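Local structure of beta-lactamase (Klebsiella pneumoniae, 6KBY) at residues Asn316-Lys321 against Ala333-Lys338; Asn30-Met35 against Leu345-Tyr350; Leu188-Ser193 against Leu238-Ala243. The protein probably hydrolyses beta-lactam antibiotics to substituted beta-amino acids, as a class C serine enzyme, and is seen here with adenosine monophosphate bound in its active-site pocket. All coordinates share one frame; numbering follows the deposited sequence.

Contact 1: residues Asn316-Lys321 against Ala333-Lys338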
loop_
_atom_site.group_PDB
_atom_site.type_symbol
_atom_site.label_atom_id
_atom_site.label_comp_id
_atom_site.label_asym_id
_atom_site.label_seq_id
_atom_site.Cartn_x
_atom_site.Cartn_y
_atom_site.Cartn_z
ATOM N N ASN A 316 -14.339 0.561 -13.396
ATOM C CA ASN A 316 -13.971 -0.539 -14.288
ATOM C C ASN A 316 -12.462 -0.737 -14.376
ATOM O O ASN A 316 -11.886 -0.790 -15.460
ATOM C CB ASN A 316 -14.582 -0.308 -15.665
ATOM C CG ASN A 316 -16.102 -0.377 -15.646
ATOM O OD1 ASN A 316 -16.683 -1.156 -14.889
ATOM N ND2 ASN A 316 -16.753 0.439 -16.472
ATOM N N VAL A 317 -11.812 -0.876 -13.223
ATOM C CA VAL A 317 -10.364 -1.006 -13.144
ATOM C C VAL A 317 -10.000 -1.973 -12.027
ATOM O O VAL A 317 -10.771 -2.207 -11.094
ATOM C CB VAL A 317 -9.650 0.348 -12.912
ATOM C CG1 VAL A 317 -9.823 1.273 -14.109
ATOM C CG2 VAL A 317 -10.159 1.009 -11.650
ATOM N N TRP A 318 -8.785 -2.520 -12.135
ATOM C CA TRP A 318 -8.154 -3.342 -11.110
ATOM C C TRP A 318 -7.155 -2.440 -10.396
ATOM O O TRP A 318 -6.168 -2.000 -10.998
ATOM C CB TRP A 318 -7.441 -4.506 -11.797
ATOM C CG TRP A 318 -6.661 -5.428 -10.912
ATOM C CD1 TRP A 318 -5.467 -5.175 -10.295
ATOM C CD2 TRP A 318 -7.001 -6.779 -10.589
ATOM N NE1 TRP A 318 -5.059 -6.284 -9.584
ATOM C CE2 TRP A 318 -5.982 -7.282 -9.755
ATOM C CE3 TRP A 318 -8.073 -7.611 -10.920
ATOM C CZ2 TRP A 318 -6.007 -8.583 -9.246
ATOM C CZ3 TRP A 318 -8.095 -8.903 -10.415
ATOM C CH2 TRP A 318 -7.069 -9.373 -9.586
ATOM N N ILE A 319 -7.436 -2.120 -9.138
ATOM C CA ILE A 319 -6.585 -1.254 -8.327
ATOM C C ILE A 319 -5.796 -2.139 -7.378
ATOM O O ILE A 319 -6.348 -3.078 -6.787
ATOM C CB ILE A 319 -7.439 -0.232 -7.550
ATOM C CG1 ILE A 319 -8.353 0.540 -8.506
ATOM C CG2 ILE A 319 -6.536 0.710 -6.752
ATOM C CD1 ILE A 319 -9.247 1.556 -7.819
ATOM N N ASN A 320 -4.497 -1.869 -7.236
ATOM C CA ASN A 320 -3.683 -2.790 -6.455
ATOM C C ASN A 320 -2.449 -2.118 -5.877
ATOM O O ASN A 320 -2.045 -1.030 -6.302
ATOM C CB ASN A 320 -3.357 -4.090 -7.218
ATOM C CG ASN A 320 -2.315 -3.953 -8.352
ATOM O OD1 ASN A 320 -1.891 -4.988 -8.872
ATOM N ND2 ASN A 320 -1.919 -2.739 -8.742
ATOM N N LYS A 321 -1.857 -2.797 -4.891
ATOM C CA LYS A 321 -0.573 -2.384 -4.343
ATOM C C LYS A 321 0.092 -3.575 -3.670
ATOM O O LYS A 321 -0.547 -4.307 -2.907
ATOM C CB LYS A 321 -0.740 -1.251 -3.326
ATOM C CG LYS A 321 0.592 -0.669 -2.837
ATOM C CD LYS A 321 1.288 0.179 -3.906
ATOM C CE LYS A 321 2.712 0.551 -3.508
ATOM N NZ LYS A 321 3.645 -0.596 -3.636
ATOM N N ALA A 333 -5.658 -6.157 -3.839
ATOM C CA ALA A 333 -6.256 -5.817 -5.123
ATOM C C ALA A 333 -7.763 -5.699 -4.959
ATOM O O ALA A 333 -8.370 -6.442 -4.181
ATOM C CB ALA A 333 -5.947 -6.871 -6.193
ATOM N N PHE A 334 -8.370 -4.775 -5.701
ATOM C CA PHE A 334 -9.819 -4.659 -5.681
ATOM C C PHE A 334 -10.319 -4.093 -7.002
ATOM O O PHE A 334 -9.609 -3.351 -7.687
ATOM C CB PHE A 334 -10.338 -3.880 -4.459
ATOM C CG PHE A 334 -9.835 -2.455 -4.346
ATOM C CD1 PHE A 334 -8.592 -2.172 -3.795
ATOM C CD2 PHE A 334 -10.628 -1.394 -4.750
ATOM C CE1 PHE A 334 -8.153 -0.862 -3.668
ATOM C CE2 PHE A 334 -10.196 -0.084 -4.627
ATOM C CZ PHE A 334 -8.956 0.180 -4.089
ATOM N N VAL A 335 -11.543 -4.466 -7.344
ATOM C CA VAL A 335 -12.206 -4.030 -8.565
ATOM C C VAL A 335 -13.513 -3.366 -8.164
ATOM O O VAL A 335 -14.497 -4.045 -7.861
ATOM C CB VAL A 335 -12.460 -5.215 -9.516
ATOM C CG1 VAL A 335 -13.172 -4.742 -10.771
ATOM C CG2 VAL A 335 -11.160 -5.932 -9.865
ATOM N N PRO A 336 -13.560 -2.031 -8.135
ATOM C CA PRO A 336 -14.767 -1.373 -7.596
ATOM C C PRO A 336 -16.049 -1.735 -8.331
ATOM O O PRO A 336 -17.098 -1.896 -7.693
ATOM C CB PRO A 336 -14.419 0.120 -7.676
ATOM C CG PRO A 336 -12.904 0.146 -7.603
ATOM C CD PRO A 336 -12.465 -1.074 -8.381
ATOM N N ALA A 337 -15.986 -1.929 -9.650
ATOM C CA ALA A 337 -17.190 -2.260 -10.411
ATOM C C ALA A 337 -17.814 -3.565 -9.951
ATOM O O ALA A 337 -19.028 -3.760 -10.096
ATOM C CB ALA A 337 -16.850 -2.378 -11.892
ATOM N N LYS A 338 -17.008 -4.476 -9.421
ATOM C CA LYS A 338 -17.487 -5.767 -8.966
ATOM C C LYS A 338 -17.604 -5.843 -7.452
ATOM O O LYS A 338 -17.996 -6.890 -6.929
ATOM C CB LYS A 338 -16.570 -6.875 -9.493
ATOM C CG LYS A 338 -16.454 -6.911 -11.015
ATOM C CD LYS A 338 -17.814 -6.987 -11.697
ATOM C CE LYS A 338 -17.660 -7.072 -13.205
ATOM N NZ LYS A 338 -18.973 -6.973 -13.905
#
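The phenyl ring of Phe334 carries Ile319 on one face: Ile319 CB stands over it 4.0 Å from the ring centroid, only 17° off the ring normal, a CH-pi contact shifted toward the rim. The pair bridges the antiparallel beta hairpin of strands 317-325 and 328-335, in the large sheet of the class C beta-lactamase fold. The branches of Ile319 spread from there, CG2 to Phe334 CZ at 3.6 Å and CD1 onward to CG of Pro336. Trp279 meets the same phenyl ring edge-to-face, and helix 234-244 touches it through Val241 and Asn244. On the other face of the sheet the indole of Trp318 receives two small groups obliquely, Ala333 CB at 3.5 Å from Trp318 CZ2 and Val335 CG2 at 3.7 Å from Trp318 CE3, while the amide carbon of Asn320 lies at its edge, in plane. Phe334 holds CG between its backbone N and carbonyl carbon (chi1 60°), which swings the ring across the strand onto Ile319. Beneath that pair the backbones are tied reciprocally: Ile319 N to Phe334 O and Phe334 N to Ile319 O are both 2.9 Å, the first nearly straight at 168°. Strand 317-325 runs on to Lys321, which fits the lysine of a K(T/S)G-type motif and whose NZ bonds to Tyr156 OH at the AMP pocket. Asn320 OD1 is taken by Tyr331 OH and Asn295 ND2. Strand 328-335 ends at Val335, and a 3-10 turn begins at Pro336; Val317 O, buried and without a polar partner, is approached by the CA-H of Val335, with CA 3.4 Å from that oxygen.

Contact 2: residues Asn30-Met35 against Leu345-Tyr350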
loop_
_atom_site.group_PDB
_atom_site.type_symbol
_atom_site.label_atom_id
_atom_site.label_comp_id
_atom_site.label_asym_id
_atom_site.label_seq_id
_atom_site.Cartn_x
_atom_site.Cartn_y
_atom_site.Cartn_z
ATOM N N ASN A 30 6.865 -22.330 -0.759
ATOM C CA ASN A 30 7.655 -21.159 -0.402
ATOM C C ASN A 30 8.091 -21.165 1.054
ATOM O O ASN A 30 8.806 -20.248 1.475
ATOM C CB ASN A 30 6.874 -19.877 -0.699
ATOM C CG ASN A 30 6.695 -19.634 -2.178
ATOM O OD1 ASN A 30 7.634 -19.241 -2.867
ATOM N ND2 ASN A 30 5.488 -19.847 -2.673
ATOM N N ASN A 31 7.674 -22.164 1.827
ATOM C CA ASN A 31 7.977 -22.228 3.255
ATOM C C ASN A 31 7.541 -20.961 3.991
ATOM O O ASN A 31 8.278 -20.401 4.809
ATOM C CB ASN A 31 9.445 -22.560 3.512
ATOM C CG ASN A 31 9.667 -23.104 4.895
ATOM O OD1 ASN A 31 8.828 -23.830 5.425
ATOM N ND2 ASN A 31 10.800 -22.758 5.495
ATOM N N ILE A 32 6.330 -20.505 3.689
ATOM C CA ILE A 32 5.736 -19.353 4.361
ATOM C C ILE A 32 5.102 -19.845 5.652
ATOM O O ILE A 32 4.199 -20.691 5.597
ATOM C CB ILE A 32 4.653 -18.715 3.481
ATOM C CG1 ILE A 32 5.244 -18.214 2.162
ATOM C CG2 ILE A 32 3.943 -17.602 4.236
ATOM C CD1 ILE A 32 4.196 -17.964 1.096
ATOM N N PRO A 33 5.506 -19.348 6.826
ATOM C CA PRO A 33 4.952 -19.922 8.064
ATOM C C PRO A 33 3.481 -19.629 8.279
ATOM O O PRO A 33 2.745 -20.519 8.725
ATOM C CB PRO A 33 5.831 -19.313 9.165
ATOM C CG PRO A 33 7.104 -18.961 8.467
ATOM C CD PRO A 33 6.676 -18.493 7.098
ATOM N N GLY A 34 3.034 -18.414 7.984
ATOM C CA GLY A 34 1.671 -18.016 8.295
ATOM C C GLY A 34 1.125 -17.036 7.283
ATOM O O GLY A 34 1.856 -16.198 6.743
ATOM N N MET A 35 -0.179 -17.141 7.029
ATOM C CA MET A 35 -0.857 -16.198 6.152
ATOM C C MET A 35 -2.250 -15.908 6.675
ATOM O O MET A 35 -2.855 -16.715 7.383
ATOM C CB MET A 35 -0.996 -16.710 4.714
ATOM C CG MET A 35 0.315 -16.803 3.974
ATOM S SD MET A 35 0.188 -17.104 2.202
ATOM C CE MET A 35 -0.523 -15.569 1.609
ATOM N N LEU A 345 -1.832 -11.510 3.281
ATOM C CA LEU A 345 -0.733 -11.188 4.179
ATOM C C LEU A 345 0.051 -12.449 4.506
ATOM O O LEU A 345 -0.537 -13.500 4.786
ATOM C CB LEU A 345 -1.251 -10.580 5.482
ATOM C CG LEU A 345 -2.198 -9.393 5.322
ATOM C CD1 LEU A 345 -2.582 -8.841 6.680
ATOM C CD2 LEU A 345 -1.578 -8.312 4.452
ATOM N N ALA A 346 1.376 -12.338 4.490
ATOM C CA ALA A 346 2.267 -13.448 4.796
ATOM C C ALA A 346 3.433 -12.942 5.629
ATOM O O ALA A 346 3.895 -11.808 5.450
ATOM C CB ALA A 346 2.843 -14.073 3.522
ATOM N N ASN A 347 3.936 -13.806 6.514
ATOM C CA ASN A 347 5.147 -13.517 7.281
ATOM C C ASN A 347 6.396 -14.157 6.676
ATOM O O ASN A 347 7.316 -14.605 7.382
ATOM C CB ASN A 347 4.984 -13.824 8.768
ATOM C CG ASN A 347 4.736 -15.286 9.050
ATOM O OD1 ASN A 347 4.524 -16.078 8.130
ATOM N ND2 ASN A 347 4.733 -15.650 10.335
ATOM N N LYS A 348 6.439 -14.183 5.349
ATOM C CA LYS A 348 7.665 -14.355 4.591
ATOM C C LYS A 348 7.502 -13.543 3.316
ATOM O O LYS A 348 6.399 -13.458 2.768
ATOM C CB LYS A 348 7.956 -15.825 4.269
ATOM C CG LYS A 348 9.209 -16.029 3.423
ATOM C CD LYS A 348 9.591 -17.490 3.316
ATOM C CE LYS A 348 10.318 -17.954 4.559
ATOM N NZ LYS A 348 11.686 -17.360 4.646
ATOM N N ASN A 349 8.585 -12.911 2.879
ATOM C CA ASN A 349 8.600 -12.135 1.642
ATOM C C ASN A 349 8.805 -13.110 0.487
ATOM O O ASN A 349 9.936 -13.511 0.193
ATOM C CB ASN A 349 9.724 -11.108 1.717
ATOM C CG ASN A 349 9.820 -10.225 0.484
ATOM O OD1 ASN A 349 9.226 -10.500 -0.559
ATOM N ND2 ASN A 349 10.597 -9.157 0.598
ATOM N N TYR A 350 7.717 -13.497 -0.170
ATOM C CA TYR A 350 7.758 -14.369 -1.334
ATOM C C TYR A 350 7.402 -13.561 -2.578
ATOM O O TYR A 350 6.853 -12.461 -2.492
ATOM C CB TYR A 350 6.830 -15.579 -1.145
ATOM C CG TYR A 350 5.364 -15.216 -1.127
ATOM C CD1 TYR A 350 4.782 -14.602 -0.021
ATOM C CD2 TYR A 350 4.560 -15.477 -2.225
ATOM C CE1 TYR A 350 3.443 -14.257 -0.019
ATOM C CE2 TYR A 350 3.222 -15.135 -2.227
ATOM C CZ TYR A 350 2.669 -14.526 -1.123
ATOM O OH TYR A 350 1.338 -14.184 -1.144
#
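Ile32 and Tyr350 are brought together by complementary torsions: Ile32 turns CG1 anti to its carbonyl carbon with CD1 reaching outward, and Tyr350 holds CG between its backbone N and carbonyl carbon (chi1 68°). CD1 therefore lands over one face of the phenol ring, 3.6 Å from Tyr350 CD1, in a CH-pi contact lying 20° off the ring normal. The other branch, Ile32 CG2, meets Ala346 CB, which Met35 CG also touches at 3.7 Å. Met35 comes from the opposite direction to Tyr350 and, bent at its last torsion, sets CE against Tyr350 OH.

Asn347, just past strand 340-346, holds Gly34 by two bonds. Its side-chain OD1 accepts Gly34 N at 2.8 Å, a bent bond of 134° with the donor tilted from the carbonyl plane, and its backbone N gives a straighter one to Gly34 O at 3.2 Å. Pro33 CD lies 3.4 Å from the same Asn347 OD1, and Asn347 ND2 turns to Leu52 O. Lys348 lays its aliphatic chain along the carbonyl oxygens of Asn30 and Asn31, CE 3.2 Å from Asn31 O, before NZ forms a salt bridge with Asp213.

Helix 11-30 ends here in a Schellman motif at Asn31, and after Ile32 and Pro33 the chain enters strand 34-41, which pairs antiparallel with the end of strand 340-346 at Met35 and Ala346. The first strand of the chain is thereby paired with the last. Met35 packs back on Ile23, Leu26 and Met27 of helix 11-30, Tyr350 rests on Leu26, and Leu345 contacts Ala330 of the adjacent strand 328-335.

Contact 3: residues Leu188-Ser193 against Leu238-Ala243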
loop_
_atom_site.group_PDB
_atom_site.type_symbol
_atom_site.label_atom_id
_atom_site.label_comp_id
_atom_site.label_asym_id
_atom_site.label_seq_id
_atom_site.Cartn_x
_atom_site.Cartn_y
_atom_site.Cartn_z
ATOM N N LEU A 188 -11.091 5.811 9.817
ATOM C CA LEU A 188 -11.382 4.656 8.980
ATOM C C LEU A 188 -11.881 3.460 9.777
ATOM O O LEU A 188 -12.201 2.427 9.181
ATOM C CB LEU A 188 -10.140 4.260 8.181
ATOM C CG LEU A 188 -9.631 5.306 7.188
ATOM C CD1 LEU A 188 -8.280 4.896 6.636
ATOM C CD2 LEU A 188 -10.631 5.503 6.062
ATOM N N GLY A 189 -11.955 3.565 11.103
ATOM C CA GLY A 189 -12.380 2.435 11.902
ATOM C C GLY A 189 -11.366 1.322 11.980
ATOM O O GLY A 189 -11.731 0.179 12.256
ATOM N N MET A 190 -10.091 1.627 11.744
ATOM C CA MET A 190 -9.033 0.622 11.728
ATOM C C MET A 190 -8.316 0.669 13.073
ATOM O O MET A 190 -7.267 1.292 13.239
ATOM C CB MET A 190 -8.105 0.863 10.541
ATOM C CG MET A 190 -8.817 0.671 9.206
ATOM S SD MET A 190 -7.850 1.193 7.788
ATOM C CE MET A 190 -6.599 -0.091 7.744
ATOM N N HIS A 191 -8.918 0.001 14.054
ATOM C CA HIS A 191 -8.473 0.086 15.438
ATOM C C HIS A 191 -7.343 -0.872 15.767
ATOM O O HIS A 191 -6.755 -0.758 16.848
ATOM C CB HIS A 191 -9.655 -0.129 16.387
ATOM C CG HIS A 191 -10.792 0.813 16.144
ATOM N ND1 HIS A 191 -10.667 2.178 16.288
ATOM C CD2 HIS A 191 -12.065 0.591 15.746
ATOM C CE1 HIS A 191 -11.819 2.755 16.000
ATOM N NE2 HIS A 191 -12.685 1.814 15.667
ATOM N N HIS A 192 -7.015 -1.790 14.867
ATOM C CA HIS A 192 -5.904 -2.716 15.050
ATOM C C HIS A 192 -4.878 -2.551 13.939
ATOM O O HIS A 192 -4.361 -3.514 13.366
ATOM C CB HIS A 192 -6.416 -4.137 15.248
ATOM C CG HIS A 192 -7.319 -4.248 16.436
ATOM N ND1 HIS A 192 -8.677 -4.024 16.362
ATOM C CD2 HIS A 192 -7.045 -4.477 17.743
ATOM C CE1 HIS A 192 -9.208 -4.155 17.566
ATOM N NE2 HIS A 192 -8.240 -4.426 18.422
ATOM N N SER A 193 -4.588 -1.290 13.646
ATOM C CA SER A 193 -3.600 -0.877 12.667
ATOM C C SER A 193 -2.716 0.161 13.338
ATOM O O SER A 193 -3.225 1.063 14.016
ATOM C CB SER A 193 -4.292 -0.257 11.454
ATOM O OG SER A 193 -5.151 -1.196 10.832
ATOM N N LEU A 238 -9.185 -5.328 5.068
ATOM C CA LEU A 238 -10.397 -5.543 4.287
ATOM C C LEU A 238 -11.373 -4.390 4.480
ATOM O O LEU A 238 -12.049 -3.976 3.531
ATOM C CB LEU A 238 -11.043 -6.883 4.628
ATOM C CG LEU A 238 -12.097 -7.359 3.619
ATOM C CD1 LEU A 238 -11.463 -7.654 2.261
ATOM C CD2 LEU A 238 -12.841 -8.575 4.146
ATOM N N ARG A 239 -11.453 -3.849 5.697
ATOM C CA ARG A 239 -12.266 -2.656 5.913
ATOM C C ARG A 239 -11.760 -1.491 5.065
ATOM O O ARG A 239 -12.549 -0.759 4.457
ATOM C CB ARG A 239 -12.268 -2.290 7.397
ATOM C CG ARG A 239 -13.153 -1.106 7.714
ATOM C CD ARG A 239 -13.293 -0.829 9.206
ATOM N NE ARG A 239 -13.998 0.432 9.395
ATOM C CZ ARG A 239 -15.321 0.549 9.437
ATOM N NH1 ARG A 239 -16.094 -0.525 9.326
ATOM N NH2 ARG A 239 -15.874 1.746 9.589
ATOM N N TYR A 240 -10.439 -1.328 4.993
ATOM C CA TYR A 240 -9.833 -0.289 4.159
ATOM C C TYR A 240 -10.211 -0.480 2.698
ATOM O O TYR A 240 -10.514 0.491 1.991
ATOM C CB TYR A 240 -8.323 -0.384 4.329
ATOM C CG TYR A 240 -7.423 0.635 3.666
ATOM C CD1 TYR A 240 -7.564 2.001 3.894
ATOM C CD2 TYR A 240 -6.348 0.206 2.900
ATOM C CE1 TYR A 240 -6.677 2.913 3.343
ATOM C CE2 TYR A 240 -5.462 1.100 2.351
ATOM C CZ TYR A 240 -5.631 2.453 2.574
ATOM O OH TYR A 240 -4.736 3.365 2.056
ATOM N N VAL A 241 -10.197 -1.728 2.229
ATOM C CA VAL A 241 -10.602 -2.016 0.854
ATOM C C VAL A 241 -12.073 -1.667 0.641
ATOM O O VAL A 241 -12.439 -1.022 -0.348
ATOM C CB VAL A 241 -10.287 -3.484 0.515
ATOM C CG1 VAL A 241 -10.966 -3.907 -0.784
ATOM C CG2 VAL A 241 -8.778 -3.692 0.434
ATOM N N GLN A 242 -12.940 -2.081 1.573
ATOM C CA GLN A 242 -14.354 -1.739 1.458
ATOM C C GLN A 242 -14.570 -0.233 1.465
ATOM O O GLN A 242 -15.412 0.285 0.721
ATOM C CB GLN A 242 -15.154 -2.397 2.582
ATOM C CG GLN A 242 -15.271 -3.897 2.463
ATOM C CD GLN A 242 -16.529 -4.400 3.130
ATOM O OE1 GLN A 242 -16.594 -4.495 4.355
ATOM N NE2 GLN A 242 -17.549 -4.691 2.332
ATOM N N ALA A 243 -13.848 0.482 2.328
ATOM C CA ALA A 243 -13.971 1.936 2.365
ATOM C C ALA A 243 -13.552 2.551 1.035
ATOM O O ALA A 243 -14.170 3.512 0.551
ATOM C CB ALA A 243 -13.113 2.490 3.503
#
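A single strong polar bond joins the segments: Arg239 NE donates to the carbonyl oxygen of Leu188 at 2.7 Å, with an N-H...O angle of 158°. Leu188 O stands at the edge of the guanidinium, close to its plane, while NE comes to the carbonyl at a slant, tilted 22° from the carbonyl plane. Leu188 follows helix 176-187, whose end has a Schellman motif with Gly189 at positive phi. The Arg239 side chain, reaching out from helix 234-244, thus binds a carbonyl oxygen at the C-terminal side of helix 176-187, where a positive charge would be expected to suit the helix dipole. CG is anti to the backbone N and the chain runs on extended to NE, giving the reach needed to cross from one element to the other. Its CD passes 3.6 Å from Gly189 O, and NE comes equally close to Gly189 CA, a tight approach for which glycine, having no side chain, leaves room.

The remaining contacts are apolar or sulfur-aromatic and centre on Tyr240. Met190, its chain bent at the CG-SD-CE end, brings sulfur beside the aromatic ring: SD lies 4.9 Å from the ring centroid and 51° off the normal, an oblique Met-aromatic contact. The same sulfur is 3.8 Å from Tyr240 CB, and Met190 CE touches that carbon too. Tyr240 is held further by Thr75, which bonds its hydroxyl, and by Phe76, stacked on its ring; both follow Lys74 of the AMP pocket. Leu188, which also rests on Met256 and Leu260 of helix 255-262, adds a looser contact through its CD1, 4.1 Å from Tyr240 CD1.

How the contacts relate
Along the chain contact 2 encloses the others: its first segment opens near the N-terminus and its second lies close to the C-terminus, with contact 3 and then contact 1 in series between. Contacts 1 and 2 share one antiparallel sheet through neighbouring strands 328-335 and 340-346, their centres about 24 Å apart and nearest atoms about 8 Å. Contact 3, its centre about 17 Å from that of contact 1, meets it directly where Val241 CG1 of helix 234-244 packs on Phe334 CB at 3.7 Å; it does not touch contact 2, their centres about 22 Å apart. Together they join the chain's first and last strands in the sheet and link that sheet, through helix 234-244, to the loop after helix 176-187.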